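Long-range contacts in uncharacterized protein (Bacteroides ovatus CL02T12C04, PDB 6PTM), which is an exo-acting carrageenase of glycoside hydrolase family 42 and probably trims galactose-based units from the ends of carrageenan chains: residues 562-567 with 680-685; 614-619 with 640-645. One frame throughout, in Å; residues are numbered along the deposited sequence.

Contact 1: residues 562-567 with 680-685; sequences KPLRIF and EALAAV
R565 NE donates to K562 O at 2.9 Å, the oxygen lying in the guanidinium plane, at the same strand end from which L564 meets A681 and V685 of helix 674-687. From within the strand, R565 folds back to the loop before it, on the opposite side from L564, while its NH1 bonds F599 O of the adjacent strand. This probably steadies the loop residues K562 and P563 that lead into L564.

L564 is the side chain that carries the contact. It leaves strand 564-567 with CG beside its own backbone N (chi1 -64°), which sends the fork of the leucine towards the helix. Both prongs meet A681 CB, at 3.7 Å from L564 CD2 and nearly the same from CD1, so the alanine methyl faces the open end of the fork. L564 CD2 also comes within 3.5 Å of A681 O, a plain close approach. V685 closes the other flank, its CG2 pressing on L564 CD2 at 3.6 Å and on CG almost as closely. The same V685 CG2 reaches P563 CB more loosely, at 4.2 Å. L682, whose CB points away from the strand, still brings CD2 within 4.2 Å of L564 CD1. With an alanine in place of L564, A681 and V685 would probably lose their main apolar partner here, and a gap would open between strand and helix.

The strand and helix axes approach to 10.1 Å and run at 141°, roughly antiparallel, as in layered alpha/beta packing. Helix 674-687 thus covers one face of the five-stranded parallel sheet, over strand 564-567, which lies between strands 597-600 and 614-617; K562 reaches away to helix 448-460.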
loop_
_atom_site.group_PDB
_atom_site.type_symbol
_atom_site.label_atom_id
_atom_site.label_comp_id
_atom_site.label_asym_id
_atom_site.label_seq_id
_atom_site.Cartn_x
_atom_site.Cartn_y
_atom_site.Cartn_z
ATOM N N LYS A 562 8.682 8.967 14.089
ATOM C CA LYS A 562 8.775 7.511 14.335
ATOM C C LYS A 562 9.977 7.269 15.261
ATOM O O LYS A 562 11.110 7.094 14.794
ATOM C CB LYS A 562 8.918 6.778 12.997
ATOM C CG LYS A 562 7.823 7.010 11.962
ATOM C CD LYS A 562 8.061 6.165 10.723
ATOM C CE LYS A 562 7.281 6.540 9.470
ATOM N NZ LYS A 562 5.820 6.553 9.681
ATOM N N PRO A 563 9.810 7.322 16.603
ATOM C CA PRO A 563 10.980 7.401 17.479
ATOM C C PRO A 563 11.716 6.078 17.726
ATOM O O PRO A 563 12.749 6.062 18.382
ATOM C CB PRO A 563 10.357 7.902 18.786
ATOM C CG PRO A 563 8.970 7.283 18.774
ATOM C CD PRO A 563 8.541 7.457 17.331
ATOM N N LEU A 564 11.122 4.978 17.307
ATOM C CA LEU A 564 11.757 3.656 17.401
ATOM C C LEU A 564 11.849 3.124 15.978
ATOM O O LEU A 564 10.784 3.092 15.253
ATOM C CB LEU A 564 10.944 2.748 18.322
ATOM C CG LEU A 564 10.877 3.192 19.782
ATOM C CD1 LEU A 564 9.865 2.349 20.536
ATOM C CD2 LEU A 564 12.245 3.103 20.449
ATOM N N ARG A 565 13.063 2.750 15.586
ATOM C CA ARG A 565 13.329 2.169 14.245
ATOM C C ARG A 565 13.801 0.732 14.398
ATOM O O ARG A 565 14.825 0.493 15.066
ATOM C CB ARG A 565 14.360 3.014 13.504
ATOM C CG ARG A 565 13.923 4.450 13.299
ATOM C CD ARG A 565 12.520 4.594 12.724
ATOM N NE ARG A 565 12.314 6.003 12.422
ATOM C CZ ARG A 565 12.607 6.582 11.261
ATOM N NH1 ARG A 565 13.058 5.888 10.221
ATOM N NH2 ARG A 565 12.344 7.859 11.103
ATOM N N ILE A 566 13.093 -0.190 13.766
ATOM C CA ILE A 566 13.496 -1.616 13.738
ATOM C C ILE A 566 14.522 -1.749 12.635
ATOM O O ILE A 566 14.164 -1.423 11.498
ATOM C CB ILE A 566 12.269 -2.497 13.505
ATOM C CG1 ILE A 566 11.300 -2.380 14.675
ATOM C CG2 ILE A 566 12.636 -3.938 13.236
ATOM C CD1 ILE A 566 9.994 -3.001 14.372
ATOM N N PHE A 567 15.703 -2.283 12.938
ATOM C CA PHE A 567 16.757 -2.503 11.916
ATOM C C PHE A 567 16.358 -3.604 10.933
ATOM O O PHE A 567 15.923 -4.687 11.345
ATOM C CB PHE A 567 18.116 -2.832 12.522
ATOM C CG PHE A 567 19.216 -2.609 11.525
ATOM C CD1 PHE A 567 19.759 -3.666 10.823
ATOM C CD2 PHE A 567 19.614 -1.320 11.210
ATOM C CE1 PHE A 567 20.743 -3.431 9.874
ATOM C CE2 PHE A 567 20.552 -1.085 10.216
ATOM C CZ PHE A 567 21.136 -2.146 9.578
ATOM N N GLU A 680 13.231 -1.598 27.191
ATOM C CA GLU A 680 14.357 -0.660 26.919
ATOM C C GLU A 680 13.932 0.358 25.834
ATOM O O GLU A 680 14.226 1.552 25.980
ATOM C CB GLU A 680 15.613 -1.469 26.591
ATOM C CG GLU A 680 16.070 -2.306 27.775
ATOM C CD GLU A 680 16.682 -1.499 28.907
ATOM O OE1 GLU A 680 16.855 -0.292 28.749
ATOM O OE2 GLU A 680 16.972 -2.089 29.946
ATOM N N ALA A 681 13.216 -0.071 24.796
ATOM C CA ALA A 681 12.792 0.844 23.693
ATOM C C ALA A 681 11.951 1.993 24.266
ATOM O O ALA A 681 12.237 3.172 23.985
ATOM C CB ALA A 681 12.043 0.085 22.621
ATOM N N LEU A 682 10.946 1.672 25.077
ATOM C CA LEU A 682 10.038 2.711 25.627
ATOM C C LEU A 682 10.808 3.586 26.638
ATOM O O LEU A 682 10.547 4.803 26.670
ATOM C CB LEU A 682 8.794 2.042 26.210
ATOM C CG LEU A 682 7.904 1.334 25.183
ATOM C CD1 LEU A 682 6.643 0.806 25.859
ATOM C CD2 LEU A 682 7.508 2.262 24.047
ATOM N N ALA A 683 11.791 3.049 27.366
ATOM C CA ALA A 683 12.603 3.871 28.298
ATOM C C ALA A 683 13.368 4.933 27.497
ATOM O O ALA A 683 13.462 6.105 27.940
ATOM C CB ALA A 683 13.532 2.980 29.097
ATOM N N ALA A 684 13.924 4.542 26.341
ATOM C CA ALA A 684 14.725 5.434 25.476
ATOM C C ALA A 684 13.801 6.548 25.001
ATOM O O ALA A 684 14.244 7.703 24.842
ATOM C CB ALA A 684 15.349 4.673 24.319
ATOM N N VAL A 685 12.531 6.234 24.768
ATOM C CA VAL A 685 11.627 7.301 24.273
ATOM C C VAL A 685 11.274 8.220 25.455
ATOM O O VAL A 685 11.283 9.460 25.271
ATOM C CB VAL A 685 10.407 6.700 23.566
ATOM C CG1 VAL A 685 9.436 7.802 23.154
ATOM C CG2 VAL A 685 10.821 5.854 22.373
#

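Contact 2: residues 614-619 with 640-645; sequences AIVVYK and TVIIDN
V617 meets strand 640-643 through both its backbone and its branches. Its N donates to I642 O at 2.8 Å, its O accepts D644 N in a longer bond of 3.2 Å, and its side chain lies alongside that of I643, pointing the same way, with V617 CB 3.8 Å from I643 CG1. With CG1 anti to the backbone N (chi1 -177°), the other methyl, CG2, is turned to V641 CG1.

I642 bonds strand 614-617 through both its N and its O, straddling V616: besides that carbonyl, its N gives I615 O a nearly straight bond of 2.9 Å (173°). Its side chain points to the opposite face of the sheet from V617, next to V616, and its CD1 touches A614 CB. These are the two parallel strands of a beta-alpha-beta unit whose connecting helix, 625-636, packs on the face of I615 and V641.

Past the strand ends a carboxylate takes over. D644 OD2 accepts K619 N at 2.8 Å on its syn side, 27° out of the carboxylate plane, and also lies 3.5 Å from Y618 CD1. OD1 is held by S647 OG and E646 N, and bonds to both oxygens probably hold the carboxylate's rotation. K619 lays CG over the centre of the Y618 ring and takes its ammonium to a salt bridge with E646.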
loop_
_atom_site.group_PDB
_atom_site.type_symbol
_atom_site.label_atom_id
_atom_site.label_comp_id
_atom_site.label_asym_id
_atom_site.label_seq_id
_atom_site.Cartn_x
_atom_site.Cartn_y
_atom_site.Cartn_z
ATOM N N ALA A 614 15.895 5.546 19.323
ATOM C CA ALA A 614 16.595 4.255 19.384
ATOM C C ALA A 614 16.358 3.428 18.128
ATOM O O ALA A 614 15.270 3.554 17.543
ATOM C CB ALA A 614 16.157 3.487 20.616
ATOM N N ILE A 615 17.362 2.609 17.798
ATOM C CA ILE A 615 17.256 1.486 16.834
ATOM C C ILE A 615 17.169 0.185 17.641
ATOM O O ILE A 615 17.994 -0.044 18.567
ATOM C CB ILE A 615 18.440 1.543 15.850
ATOM C CG1 ILE A 615 18.376 2.815 14.992
ATOM C CG2 ILE A 615 18.544 0.266 15.021
ATOM C CD1 ILE A 615 19.630 3.055 14.136
ATOM N N VAL A 616 16.244 -0.688 17.262
ATOM C CA VAL A 616 16.157 -2.035 17.871
ATOM C C VAL A 616 16.670 -3.019 16.827
ATOM O O VAL A 616 16.342 -2.851 15.656
ATOM C CB VAL A 616 14.752 -2.351 18.413
ATOM C CG1 VAL A 616 14.293 -1.277 19.374
ATOM C CG2 VAL A 616 13.721 -2.558 17.328
ATOM N N VAL A 617 17.517 -3.956 17.247
ATOM C CA VAL A 617 18.095 -4.995 16.358
ATOM C C VAL A 617 17.708 -6.352 16.935
ATOM O O VAL A 617 18.180 -6.713 18.040
ATOM C CB VAL A 617 19.616 -4.854 16.167
ATOM C CG1 VAL A 617 20.105 -5.909 15.177
ATOM C CG2 VAL A 617 20.013 -3.459 15.720
ATOM N N TYR A 618 16.822 -7.042 16.226
ATOM C CA TYR A 618 16.138 -8.267 16.696
ATOM C C TYR A 618 16.313 -9.354 15.656
ATOM O O TYR A 618 15.951 -9.095 14.478
ATOM C CB TYR A 618 14.649 -8.013 16.935
ATOM C CG TYR A 618 13.847 -9.194 17.402
ATOM C CD1 TYR A 618 14.008 -9.731 18.669
ATOM C CD2 TYR A 618 12.898 -9.762 16.575
ATOM C CE1 TYR A 618 13.244 -10.810 19.093
ATOM C CE2 TYR A 618 12.127 -10.836 16.977
ATOM C CZ TYR A 618 12.273 -11.330 18.257
ATOM O OH TYR A 618 11.489 -12.371 18.620
ATOM N N LYS A 619 16.834 -10.509 16.105
ATOM C CA LYS A 619 16.975 -11.751 15.307
ATOM C C LYS A 619 17.483 -11.420 13.893
ATOM O O LYS A 619 16.927 -11.925 12.892
ATOM C CB LYS A 619 15.637 -12.489 15.315
ATOM C CG LYS A 619 15.262 -13.140 16.646
ATOM C CD LYS A 619 14.322 -14.333 16.443
ATOM C CE LYS A 619 14.603 -15.489 17.374
ATOM N NZ LYS A 619 14.254 -15.077 18.739
ATOM N N THR A 640 21.145 5.510 20.605
ATOM C CA THR A 640 20.852 4.324 21.432
ATOM C C THR A 640 20.552 3.149 20.518
ATOM O O THR A 640 19.678 3.274 19.641
ATOM C CB THR A 640 19.676 4.585 22.375
ATOM O OG1 THR A 640 20.042 5.667 23.232
ATOM C CG2 THR A 640 19.291 3.361 23.166
ATOM N N VAL A 641 21.233 2.040 20.740
ATOM C CA VAL A 641 20.976 0.770 20.026
ATOM C C VAL A 641 20.652 -0.302 21.056
ATOM O O VAL A 641 21.429 -0.471 22.025
ATOM C CB VAL A 641 22.158 0.356 19.146
ATOM C CG1 VAL A 641 21.901 -0.991 18.525
ATOM C CG2 VAL A 641 22.482 1.400 18.087
ATOM N N ILE A 642 19.532 -0.990 20.830
ATOM C CA ILE A 642 19.029 -2.096 21.683
ATOM C C ILE A 642 19.098 -3.348 20.835
ATOM O O ILE A 642 18.422 -3.397 19.802
ATOM C CB ILE A 642 17.616 -1.822 22.229
ATOM C CG1 ILE A 642 17.562 -0.533 23.051
ATOM C CG2 ILE A 642 17.127 -3.015 23.039
ATOM C CD1 ILE A 642 16.191 0.059 23.145
ATOM N N ILE A 643 19.920 -4.300 21.248
ATOM C CA ILE A 643 20.269 -5.477 20.410
ATOM C C ILE A 643 20.120 -6.727 21.258
ATOM O O ILE A 643 20.389 -6.640 22.494
ATOM C CB ILE A 643 21.670 -5.346 19.779
ATOM C CG1 ILE A 643 21.941 -6.445 18.748
ATOM C CG2 ILE A 643 22.776 -5.293 20.822
ATOM C CD1 ILE A 643 23.039 -6.086 17.783
ATOM N N ASP A 644 19.661 -7.807 20.622
ATOM C CA ASP A 644 19.490 -9.116 21.297
ATOM C C ASP A 644 20.832 -9.851 21.244
ATOM O O ASP A 644 21.815 -9.244 20.823
ATOM C CB ASP A 644 18.291 -9.900 20.770
ATOM C CG ASP A 644 18.381 -10.361 19.332
ATOM O OD1 ASP A 644 19.448 -10.219 18.756
ATOM O OD2 ASP A 644 17.357 -10.847 18.796
ATOM N N ASN A 645 20.876 -11.091 21.714
ATOM C CA ASN A 645 22.133 -11.887 21.791
ATOM C C ASN A 645 22.408 -12.545 20.435
ATOM O O ASN A 645 23.542 -12.916 20.194
ATOM C CB ASN A 645 22.075 -12.902 22.935
ATOM C CG ASN A 645 22.120 -12.224 24.286
ATOM O OD1 ASN A 645 21.206 -12.390 25.090
ATOM N ND2 ASN A 645 23.131 -11.408 24.510
#

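Overall arrangement
After the long N-terminal part with its own two sheets, the chain enters this sheet at strand 564-567, passes through strand 597-600 at the sheet's edge, and returns as strand 614-617 on the other side of 564-567. Contact 2 then closes a short loop of 20 residues, through helix 625-636. Strand 667-670 follows before helix 674-687 comes back to close contact 1, a loop of 112 residues that encloses all of contact 2. Backbone bonds R565-V616 and F567-V616 probably join the two, and I642 CD1 packs against A681 N. The strand order 2-1-3-4-5, all parallel, is that of a flavodoxin-like alpha/beta fold, consistent with the second domain of family 42 enzymes.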